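Local coordinates for protein 3-hydroxyacyl-CoA dehydrogenase (PDB 4XGN) that probably catalyses the NAD-dependent oxidation of 3-hydroxyacyl-CoA to 3-oxoacyl-CoA, as a member of the short-chain dehydrogenase family with a Rossmann fold, at residues F16-G21 / G28-L33; K39-D44 / V76-K81; G83-L88 / R128-A133. All coordinates share one frame; numbering follows the deposited sequence.

Interaction 1 (F16-G21 / G28-L33); sequences FLITGG and GTARLL. With NAD (nicotinamide-adenine-dinucleotide), chain I.
T29 meets I18 through its methyl branch: CG2 of T29 lies 4.1 Å from CD1 of I18. The first torsion of T29 (chi1 -60°) sets CG2 anti to the backbone N, and OG1, beside that N, hydrogen-bonds to the carbonyl of L25 one turn back. A threonine suits the place because it offers carbon to the strand while its hydroxyl is satisfied inside the helix. The tightest contact is at A30. CD1 of I18 presses on CA of A30 at 3.4 Å, tighter than an ordinary carbon-carbon contact, and sits 3.6 Å from CB of A30. A residue as small as alanine lets the extended isoleucine (chi2 173°) reach the helix backbone itself.

Strand 15-19, helix 24-35 and strand 39-44 form the first beta-alpha-beta unit of the Rossmann fold. The short segments run nearly antiparallel, at 163°, with axes 9.3 Å apart. The glycine-rich turn between strand and helix brings G20 to NAD, its CA 3.5 Å from O4B of the ligand; its positive phi is one that glycine adopts easily.

One turn beyond T29, L33 touches F16 and I18 with one methyl, CD1. This atom is 3.9 Å from CG of F16, the two side chains crossing at about a right angle, and 4.2 Å from CD1 of I18. Helix 228-240 packs on the same leucine through F239, whose ring also meets that of F16.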
loop_
_atom_site.group_PDB
_atom_site.type_symbol
_atom_site.label_atom_id
_atom_site.label_comp_id
_atom_site.label_asym_id
_atom_site.label_seq_id
_atom_site.Cartn_x
_atom_site.Cartn_y
_atom_site.Cartn_z
ATOM N N PHE A 16 5.261 29.446 -10.882
ATOM C CA PHE A 16 5.572 28.032 -10.546
ATOM C C PHE A 16 7.053 27.853 -10.468
ATOM O O PHE A 16 7.776 28.163 -11.425
ATOM C CB PHE A 16 4.988 27.092 -11.597
ATOM C CG PHE A 16 3.535 27.229 -11.687
ATOM C CD1 PHE A 16 2.987 28.247 -12.451
ATOM C CD2 PHE A 16 2.692 26.479 -10.847
ATOM C CE1 PHE A 16 1.628 28.467 -12.469
ATOM C CE2 PHE A 16 1.320 26.703 -10.875
ATOM C CZ PHE A 16 0.803 27.691 -11.692
ATOM N N LEU A 17 7.485 27.356 -9.306
ATOM C CA LEU A 17 8.900 27.118 -8.987
ATOM C C LEU A 17 9.140 25.649 -9.239
ATOM O O LEU A 17 8.402 24.806 -8.688
ATOM C CB LEU A 17 9.207 27.502 -7.546
ATOM C CG LEU A 17 10.619 27.129 -7.031
ATOM C CD1 LEU A 17 11.721 27.761 -7.859
ATOM C CD2 LEU A 17 10.729 27.577 -5.580
ATOM N N ILE A 18 10.102 25.358 -10.109
ATOM C CA ILE A 18 10.346 24.015 -10.570
ATOM C C ILE A 18 11.830 23.696 -10.305
ATOM O O ILE A 18 12.711 24.236 -10.977
ATOM C CB ILE A 18 10.045 23.833 -12.044
ATOM C CG1 ILE A 18 8.606 24.291 -12.396
ATOM C CG2 ILE A 18 10.244 22.385 -12.460
ATOM C CD1 ILE A 18 8.295 24.286 -13.866
ATOM N N THR A 19 12.065 22.740 -9.423
ATOM C CA THR A 19 13.425 22.271 -9.140
ATOM C C THR A 19 13.766 21.189 -10.144
ATOM O O THR A 19 12.889 20.444 -10.597
ATOM C CB THR A 19 13.659 21.779 -7.723
ATOM O OG1 THR A 19 13.115 20.469 -7.564
ATOM C CG2 THR A 19 13.150 22.778 -6.679
ATOM N N GLY A 20 15.053 21.068 -10.472
ATOM C CA GLY A 20 15.456 20.219 -11.580
ATOM C C GLY A 20 14.903 20.707 -12.914
ATOM O O GLY A 20 14.841 19.972 -13.879
ATOM N N GLY A 21 14.590 21.996 -12.975
ATOM C CA GLY A 21 13.871 22.523 -14.100
ATOM C C GLY A 21 14.743 22.740 -15.335
ATOM O O GLY A 21 14.194 23.071 -16.377
ATOM N N GLY A 28 10.163 19.622 -18.980
ATOM C CA GLY A 28 8.895 19.361 -19.642
ATOM C C GLY A 28 7.739 20.017 -18.908
ATOM O O GLY A 28 6.819 20.577 -19.534
ATOM N N THR A 29 7.817 19.997 -17.578
ATOM C CA THR A 29 6.836 20.668 -16.741
ATOM C C THR A 29 6.820 22.181 -16.978
ATOM O O THR A 29 5.762 22.795 -17.139
ATOM C CB THR A 29 7.056 20.348 -15.250
ATOM O OG1 THR A 29 6.933 18.921 -15.065
ATOM C CG2 THR A 29 5.979 20.995 -14.381
ATOM N N ALA A 30 8.009 22.754 -16.986
ATOM C CA ALA A 30 8.208 24.171 -17.242
ATOM C C ALA A 30 7.588 24.579 -18.559
ATOM O O ALA A 30 6.911 25.604 -18.629
ATOM C CB ALA A 30 9.700 24.517 -17.207
ATOM N N ARG A 31 7.804 23.784 -19.600
ATOM C CA ARG A 31 7.292 24.075 -20.912
ATOM C C ARG A 31 5.780 24.085 -20.900
ATOM O O ARG A 31 5.151 25.030 -21.420
ATOM C CB ARG A 31 7.801 23.096 -21.957
ATOM C CG ARG A 31 9.278 23.193 -22.236
ATOM C CD ARG A 31 9.668 22.161 -23.288
ATOM N NE ARG A 31 11.102 22.127 -23.451
ATOM C CZ ARG A 31 11.819 22.989 -24.128
ATOM N NH1 ARG A 31 11.261 24.025 -24.763
ATOM N NH2 ARG A 31 13.129 22.812 -24.165
ATOM N N LEU A 32 5.187 23.050 -20.309
ATOM C CA LEU A 32 3.749 22.905 -20.353
ATOM C C LEU A 32 3.078 24.012 -19.565
ATOM O O LEU A 32 2.070 24.554 -20.037
ATOM C CB LEU A 32 3.305 21.510 -19.858
ATOM C CG LEU A 32 1.797 21.234 -19.888
ATOM C CD1 LEU A 32 1.545 19.748 -20.026
ATOM C CD2 LEU A 32 1.076 21.605 -18.605
ATOM N N LEU A 33 3.623 24.345 -18.393
ATOM C CA LEU A 33 3.068 25.399 -17.539
ATOM C C LEU A 33 3.185 26.759 -18.202
ATOM O O LEU A 33 2.234 27.570 -18.136
ATOM C CB LEU A 33 3.696 25.410 -16.162
ATOM C CG LEU A 33 3.343 24.170 -15.309
ATOM C CD1 LEU A 33 4.107 24.168 -14.000
ATOM C CD2 LEU A 33 1.853 24.019 -15.021
HETATM P PA NAD I . 17.305 14.712 -15.177
HETATM O O1A NAD I . 18.652 14.224 -14.780
HETATM O O2A NAD I . 17.050 14.940 -16.635
HETATM O O5B NAD I . 16.922 16.050 -14.381
HETATM C C5B NAD I . 17.235 16.206 -13.014
HETATM C C4B NAD I . 17.620 17.673 -12.755
HETATM O O4B NAD I . 17.902 17.677 -11.450
HETATM C C3B NAD I . 18.931 18.059 -13.487
HETATM O O3B NAD I . 18.806 19.140 -14.352
HETATM C C2B NAD I . 19.849 18.259 -12.268
HETATM O O2B NAD I . 20.972 19.154 -12.605
HETATM C C1B NAD I . 19.062 18.635 -11.264
HETATM N N9A NAD I . 19.629 18.372 -9.977
HETATM C C8A NAD I . 20.315 17.272 -9.532
HETATM N N7A NAD I . 20.740 17.482 -8.244
HETATM C C5A NAD I . 20.279 18.685 -7.932
HETATM C C6A NAD I . 20.382 19.405 -6.770
HETATM N N6A NAD I . 21.083 19.075 -5.572
HETATM N N1A NAD I . 19.810 20.617 -6.704
HETATM C C2A NAD I . 19.133 21.147 -7.769
HETATM N N3A NAD I . 19.009 20.429 -8.924
HETATM C C4A NAD I . 19.611 19.221 -8.971
HETATM O O3 NAD I . 16.384 13.509 -14.643
HETATM P PN NAD I . 14.754 13.490 -14.656
HETATM O O1N NAD I . 14.381 12.198 -15.303
HETATM O O2N NAD I . 14.091 14.717 -15.263
HETATM O O5D NAD I . 14.404 13.402 -13.077
HETATM C C5D NAD I . 13.398 14.211 -12.472
HETATM C C4D NAD I . 12.826 13.594 -11.253
HETATM O O4D NAD I . 12.141 12.493 -11.684
HETATM C C3D NAD I . 13.916 13.077 -10.279
HETATM O O3D NAD I . 13.543 13.239 -8.980
HETATM C C2D NAD I . 13.953 11.580 -10.697
HETATM O O2D NAD I . 14.582 10.741 -9.623
HETATM C C1D NAD I . 12.686 11.277 -10.886
HETATM N N1N NAD I . 12.348 10.112 -11.696
HETATM C C2N NAD I . 12.807 9.923 -12.978
HETATM C C3N NAD I . 12.467 8.802 -13.725
HETATM C C7N NAD I . 12.988 8.536 -15.105
HETATM O O7N NAD I . 12.839 7.439 -15.587
HETATM N N7N NAD I . 13.611 9.570 -15.853
HETATM C C4N NAD I . 11.601 7.853 -13.137
HETATM C C5N NAD I . 11.111 8.059 -11.873
HETATM C C6N NAD I . 11.473 9.180 -11.158
#

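Interaction 2 (K39-D44 / V76-K81); sequences KVVLAD and VAAATK. With NAD (nicotinamide-adenine-dinucleotide), chain I.
The second strand of the Rossmann fold ends in the acidic residue that receives the adenosine ribose of NAD, and the middle of this strand, 39-44, is covered by helix 69-82. V41 makes the contact. Its CG2 rests 3.6 Å from CA of A79 and 3.8 Å from CB of the same residue, so the methyl lies against the helix backbone as well as the side chain. The other branch, CG1, is turned to A78, with CB of that alanine 4.3 Å away. This fork follows from chi1 of 177°, which puts CG1 anti to the backbone N and leaves CG2 beside it. Valine fits a strand because its beta branching favours extended backbone, and the two alanines let the helix come near: the CA atoms of V41 and A79 are 5.9 Å apart. V62 of the neighbouring strand 60-63 touches both V41 and A78.

At the carboxyl end of the strand, D44 turns to the ligand. OD1 accepts a hydrogen bond from NAD O2B at 2.6 Å, and OD2 accepts one from O3B at 2.7 Å, so one carboxylate holds both ribose hydroxyls. Backbone N-H groups steady it from the protein side, A22 N bonding to OD2 and N46 N to OD1. The chemistry is thus divided along one strand: apolar packing seats its middle, while the carboxylate at its end binds the unphosphorylated 2'-hydroxyl of NAD, where the 2'-phosphate of NADP would probably be repelled by the negative charge.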
loop_
_atom_site.group_PDB
_atom_site.type_symbol
_atom_site.label_atom_id
_atom_site.label_comp_id
_atom_site.label_asym_id
_atom_site.label_seq_id
_atom_site.Cartn_x
_atom_site.Cartn_y
_atom_site.Cartn_z
ATOM N N LYS A 39 4.201 31.510 -15.276
ATOM C CA LYS A 39 5.531 32.065 -15.265
ATOM C C LYS A 39 6.389 31.158 -14.418
ATOM O O LYS A 39 6.002 30.846 -13.312
ATOM C CB LYS A 39 5.508 33.459 -14.650
ATOM C CG LYS A 39 4.590 34.417 -15.405
ATOM C CD LYS A 39 4.318 35.675 -14.578
ATOM C CE LYS A 39 3.298 36.565 -15.216
ATOM N NZ LYS A 39 2.533 37.331 -14.170
ATOM N N VAL A 40 7.502 30.713 -14.956
ATOM C CA VAL A 40 8.319 29.711 -14.230
ATOM C C VAL A 40 9.597 30.304 -13.650
ATOM O O VAL A 40 10.239 31.210 -14.215
ATOM C CB VAL A 40 8.649 28.497 -15.098
ATOM C CG1 VAL A 40 7.378 27.805 -15.561
ATOM C CG2 VAL A 40 9.598 28.836 -16.238
ATOM N N VAL A 41 9.948 29.815 -12.471
ATOM C CA VAL A 41 11.277 29.919 -11.943
ATOM C C VAL A 41 11.879 28.530 -11.949
ATOM O O VAL A 41 11.288 27.608 -11.340
ATOM C CB VAL A 41 11.277 30.442 -10.493
ATOM C CG1 VAL A 41 12.712 30.473 -9.917
ATOM C CG2 VAL A 41 10.620 31.827 -10.445
ATOM N N LEU A 42 13.037 28.391 -12.614
ATOM C CA LEU A 42 13.755 27.140 -12.689
ATOM C C LEU A 42 14.876 27.178 -11.712
ATOM O O LEU A 42 15.727 28.054 -11.772
ATOM C CB LEU A 42 14.287 26.884 -14.099
ATOM C CG LEU A 42 13.293 27.143 -15.228
ATOM C CD1 LEU A 42 13.942 26.894 -16.597
ATOM C CD2 LEU A 42 12.103 26.250 -15.046
ATOM N N ALA A 43 14.907 26.170 -10.834
ATOM C CA ALA A 43 15.942 26.021 -9.802
ATOM C C ALA A 43 16.747 24.741 -10.085
ATOM O O ALA A 43 16.196 23.658 -10.132
ATOM C CB ALA A 43 15.281 25.989 -8.435
ATOM N N ASP A 44 18.035 24.861 -10.375
ATOM C CA ASP A 44 18.818 23.726 -10.778
ATOM C C ASP A 44 20.275 24.015 -10.533
ATOM O O ASP A 44 20.659 25.182 -10.417
ATOM C CB ASP A 44 18.580 23.469 -12.286
ATOM C CG ASP A 44 18.882 22.042 -12.724
ATOM O OD1 ASP A 44 20.066 21.621 -12.717
ATOM O OD2 ASP A 44 17.897 21.333 -13.133
ATOM N N VAL A 76 12.887 30.631 -3.817
ATOM C CA VAL A 76 11.548 31.103 -3.417
ATOM C C VAL A 76 11.402 32.623 -3.512
ATOM O O VAL A 76 10.320 33.098 -3.919
ATOM C CB VAL A 76 11.130 30.538 -2.038
ATOM C CG1 VAL A 76 9.807 31.114 -1.548
ATOM C CG2 VAL A 76 11.076 29.051 -2.145
ATOM N N ALA A 77 12.449 33.361 -3.180
ATOM C CA ALA A 77 12.441 34.815 -3.306
ATOM C C ALA A 77 12.259 35.275 -4.731
ATOM O O ALA A 77 11.478 36.208 -5.004
ATOM C CB ALA A 77 13.690 35.419 -2.714
ATOM N N ALA A 78 12.985 34.643 -5.646
ATOM C CA ALA A 78 12.853 34.943 -7.056
ATOM C C ALA A 78 11.422 34.708 -7.531
ATOM O O ALA A 78 10.857 35.519 -8.247
ATOM C CB ALA A 78 13.816 34.131 -7.878
ATOM N N ALA A 79 10.801 33.617 -7.079
ATOM C CA ALA A 79 9.414 33.343 -7.456
ATOM C C ALA A 79 8.448 34.399 -6.921
ATOM O O ALA A 79 7.624 34.918 -7.695
ATOM C CB ALA A 79 8.988 31.955 -7.001
ATOM N N THR A 80 8.578 34.787 -5.651
ATOM C CA THR A 80 7.630 35.777 -5.097
ATOM C C THR A 80 7.855 37.196 -5.662
ATOM O O THR A 80 6.914 37.965 -5.787
ATOM C CB THR A 80 7.596 35.764 -3.567
ATOM O OG1 THR A 80 8.853 36.167 -3.070
ATOM C CG2 THR A 80 7.289 34.360 -3.042
ATOM N N LYS A 81 9.084 37.516 -6.061
ATOM C CA LYS A 81 9.369 38.755 -6.816
ATOM C C LYS A 81 8.699 38.724 -8.182
ATOM O O LYS A 81 8.169 39.739 -8.637
ATOM C CB LYS A 81 10.882 38.925 -7.011
ATOM C CG LYS A 81 11.258 40.272 -7.617
ATOM C CD LYS A 81 12.741 40.387 -7.911
ATOM C CE LYS A 81 12.951 41.647 -8.736
ATOM N NZ LYS A 81 14.374 41.722 -9.160
HETATM P PA NAD I . 17.305 14.712 -15.177
HETATM O O1A NAD I . 18.652 14.224 -14.780
HETATM O O2A NAD I . 17.050 14.940 -16.635
HETATM O O5B NAD I . 16.922 16.050 -14.381
HETATM C C5B NAD I . 17.235 16.206 -13.014
HETATM C C4B NAD I . 17.620 17.673 -12.755
HETATM O O4B NAD I . 17.902 17.677 -11.450
HETATM C C3B NAD I . 18.931 18.059 -13.487
HETATM O O3B NAD I . 18.806 19.140 -14.352
HETATM C C2B NAD I . 19.849 18.259 -12.268
HETATM O O2B NAD I . 20.972 19.154 -12.605
HETATM C C1B NAD I . 19.062 18.635 -11.264
HETATM N N9A NAD I . 19.629 18.372 -9.977
HETATM C C8A NAD I . 20.315 17.272 -9.532
HETATM N N7A NAD I . 20.740 17.482 -8.244
HETATM C C5A NAD I . 20.279 18.685 -7.932
HETATM C C6A NAD I . 20.382 19.405 -6.770
HETATM N N6A NAD I . 21.083 19.075 -5.572
HETATM N N1A NAD I . 19.810 20.617 -6.704
HETATM C C2A NAD I . 19.133 21.147 -7.769
HETATM N N3A NAD I . 19.009 20.429 -8.924
HETATM C C4A NAD I . 19.611 19.221 -8.971
HETATM O O3 NAD I . 16.384 13.509 -14.643
HETATM P PN NAD I . 14.754 13.490 -14.656
HETATM O O1N NAD I . 14.381 12.198 -15.303
HETATM O O2N NAD I . 14.091 14.717 -15.263
HETATM O O5D NAD I . 14.404 13.402 -13.077
HETATM C C5D NAD I . 13.398 14.211 -12.472
HETATM C C4D NAD I . 12.826 13.594 -11.253
HETATM O O4D NAD I . 12.141 12.493 -11.684
HETATM C C3D NAD I . 13.916 13.077 -10.279
HETATM O O3D NAD I . 13.543 13.239 -8.980
HETATM C C2D NAD I . 13.953 11.580 -10.697
HETATM O O2D NAD I . 14.582 10.741 -9.623
HETATM C C1D NAD I . 12.686 11.277 -10.886
HETATM N N1N NAD I . 12.348 10.112 -11.696
HETATM C C2N NAD I . 12.807 9.923 -12.978
HETATM C C3N NAD I . 12.467 8.802 -13.725
HETATM C C7N NAD I . 12.988 8.536 -15.105
HETATM O O7N NAD I . 12.839 7.439 -15.587
HETATM N N7N NAD I . 13.611 9.570 -15.853
HETATM C C4N NAD I . 11.601 7.853 -13.137
HETATM C C5N NAD I . 11.111 8.059 -11.873
HETATM C C6N NAD I . 11.473 9.180 -11.158
#

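Interaction 3 (G83-L88 / R128-A133); sequences GTLRGL and RVAAAA
L88 and A130 form the tight part of this contact, CD2 of the leucine standing 3.8 Å from CB of the alanine. With chi1 at 166°, CG of L88 is carried anti to the backbone N, and the branched end extends across to the helix. Alanine suits the helix side: its single methyl meets the leucine while the helix backbone stays near the strand, the CA atoms of L88 and A130 being 7.0 Å apart.

Toward the start of the strand the distances are longer, although L85 buries more surface here than L88 does. CD2 of L85 lies 4.4 Å from CB of A130 and the same distance from CB of A133, so this methyl lies between two alanines one turn apart, its nearest atom being O of A130 at 4.2 Å. The helix runs back against the strand at 157°. The far face of the helix meets another subunit: the guanidinium of R128 bonds to H107 O of the second subunit, and A131 packs on V101 of that chain. Within its own chain R128 also forms a salt bridge with E69, a partner that suits the charged end of a side chain turned away from the sheet.

Helix 109-135 and helix 69-82 lie together on this face of the Rossmann sheet, V129 packing on A72 and L85 on A79. L17 of strand 15-19 touches both L85 and L88, which places the contact on the central strand of the sheet, 85-90, next to 15-19.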
loop_
_atom_site.group_PDB
_atom_site.type_symbol
_atom_site.label_atom_id
_atom_site.label_comp_id
_atom_site.label_asym_id
_atom_site.label_seq_id
_atom_site.Cartn_x
_atom_site.Cartn_y
_atom_site.Cartn_z
ATOM N N GLY A 83 5.926 37.143 -9.152
ATOM C CA GLY A 83 4.481 37.150 -9.094
ATOM C C GLY A 83 3.980 36.312 -7.938
ATOM O O GLY A 83 4.715 36.098 -6.968
ATOM N N THR A 84 2.755 35.836 -8.028
ATOM C CA THR A 84 2.164 35.085 -6.923
ATOM C C THR A 84 2.538 33.613 -7.091
ATOM O O THR A 84 2.178 32.973 -8.074
ATOM C CB THR A 84 0.636 35.258 -6.864
ATOM O OG1 THR A 84 0.377 36.651 -6.716
ATOM C CG2 THR A 84 0.040 34.497 -5.663
ATOM N N LEU A 85 3.294 33.105 -6.126
ATOM C CA LEU A 85 3.813 31.733 -6.201
ATOM C C LEU A 85 2.645 30.813 -5.867
ATOM O O LEU A 85 2.185 30.845 -4.734
ATOM C CB LEU A 85 4.931 31.554 -5.209
ATOM C CG LEU A 85 5.464 30.117 -4.986
ATOM C CD1 LEU A 85 5.978 29.493 -6.290
ATOM C CD2 LEU A 85 6.506 30.076 -3.871
ATOM N N ARG A 86 2.140 30.056 -6.846
ATOM C CA ARG A 86 1.018 29.122 -6.609
ATOM C C ARG A 86 1.413 27.668 -6.653
ATOM O O ARG A 86 0.606 26.826 -6.215
ATOM C CB ARG A 86 -0.124 29.318 -7.620
ATOM C CG ARG A 86 -0.882 30.596 -7.447
ATOM C CD ARG A 86 -1.600 30.673 -6.098
ATOM N NE ARG A 86 -2.535 31.817 -6.137
ATOM C CZ ARG A 86 -3.081 32.398 -5.076
ATOM N NH1 ARG A 86 -2.832 32.001 -3.830
ATOM N NH2 ARG A 86 -3.886 33.431 -5.291
ATOM N N GLY A 87 2.609 27.342 -7.170
ATOM C CA GLY A 87 3.018 25.943 -7.227
ATOM C C GLY A 87 4.486 25.731 -7.129
ATOM O O GLY A 87 5.279 26.557 -7.622
ATOM N N LEU A 88 4.841 24.618 -6.473
ATOM C CA LEU A 88 6.207 24.106 -6.415
ATOM C C LEU A 88 6.182 22.682 -6.989
ATOM O O LEU A 88 5.276 21.883 -6.653
ATOM C CB LEU A 88 6.733 24.045 -4.982
ATOM C CG LEU A 88 8.011 23.238 -4.723
ATOM C CD1 LEU A 88 9.173 23.961 -5.365
ATOM C CD2 LEU A 88 8.283 23.075 -3.239
ATOM N N ARG A 128 9.472 23.311 2.646
ATOM C CA ARG A 128 9.241 24.079 3.845
ATOM C C ARG A 128 9.354 25.580 3.541
ATOM O O ARG A 128 8.584 26.369 4.079
ATOM C CB ARG A 128 10.211 23.618 4.945
ATOM C CG ARG A 128 11.653 24.052 4.749
ATOM C CD ARG A 128 12.683 23.328 5.610
ATOM N NE ARG A 128 13.942 23.964 5.248
ATOM C CZ ARG A 128 14.421 25.085 5.802
ATOM N NH1 ARG A 128 13.918 25.588 6.922
ATOM N NH2 ARG A 128 15.456 25.691 5.235
ATOM N N VAL A 129 10.287 25.944 2.660
ATOM C CA VAL A 129 10.513 27.327 2.335
ATOM C C VAL A 129 9.405 27.859 1.411
ATOM O O VAL A 129 8.836 28.974 1.629
ATOM C CB VAL A 129 11.934 27.551 1.758
ATOM C CG1 VAL A 129 12.140 29.022 1.410
ATOM C CG2 VAL A 129 13.013 27.127 2.764
ATOM N N ALA A 130 9.102 27.089 0.361
ATOM C CA ALA A 130 7.984 27.431 -0.509
ATOM C C ALA A 130 6.630 27.476 0.216
ATOM O O ALA A 130 5.829 28.371 -0.045
ATOM C CB ALA A 130 7.917 26.501 -1.702
ATOM N N ALA A 131 6.389 26.539 1.138
ATOM C CA ALA A 131 5.149 26.524 1.892
ATOM C C ALA A 131 5.004 27.759 2.785
ATOM O O ALA A 131 3.920 28.321 2.901
ATOM C CB ALA A 131 5.060 25.242 2.725
ATOM N N ALA A 132 6.096 28.160 3.414
ATOM C CA ALA A 132 6.055 29.340 4.262
ATOM C C ALA A 132 5.660 30.564 3.396
ATOM O O ALA A 132 4.881 31.401 3.841
ATOM C CB ALA A 132 7.382 29.570 4.914
ATOM N N ALA A 133 6.170 30.632 2.169
ATOM C CA ALA A 133 5.844 31.757 1.281
ATOM C C ALA A 133 4.410 31.678 0.780
ATOM O O ALA A 133 3.699 32.703 0.710
ATOM C CB ALA A 133 6.828 31.826 0.117
#

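All three contacts share one parallel sheet in which strand 15-19 lies between strands 39-44 and 85-90. I18 N probably bonds to V41 O (2.8 Å), joining interactions 1 and 2, while L17 N probably bonds to G87 O (2.9 Å), joining interactions 1 and 3. Helix 24-35 packs on one face of the sheet; helices 69-82 and 109-135 pack on the other, where V76 CG1 of interaction 2 lies 3.5 Å from A133 CB of interaction 3. Interactions 1 and 2 both reach NAD, through G20 and D44, whereas the side chain of L88 in interaction 3 stays about 11 Å from the cofactor.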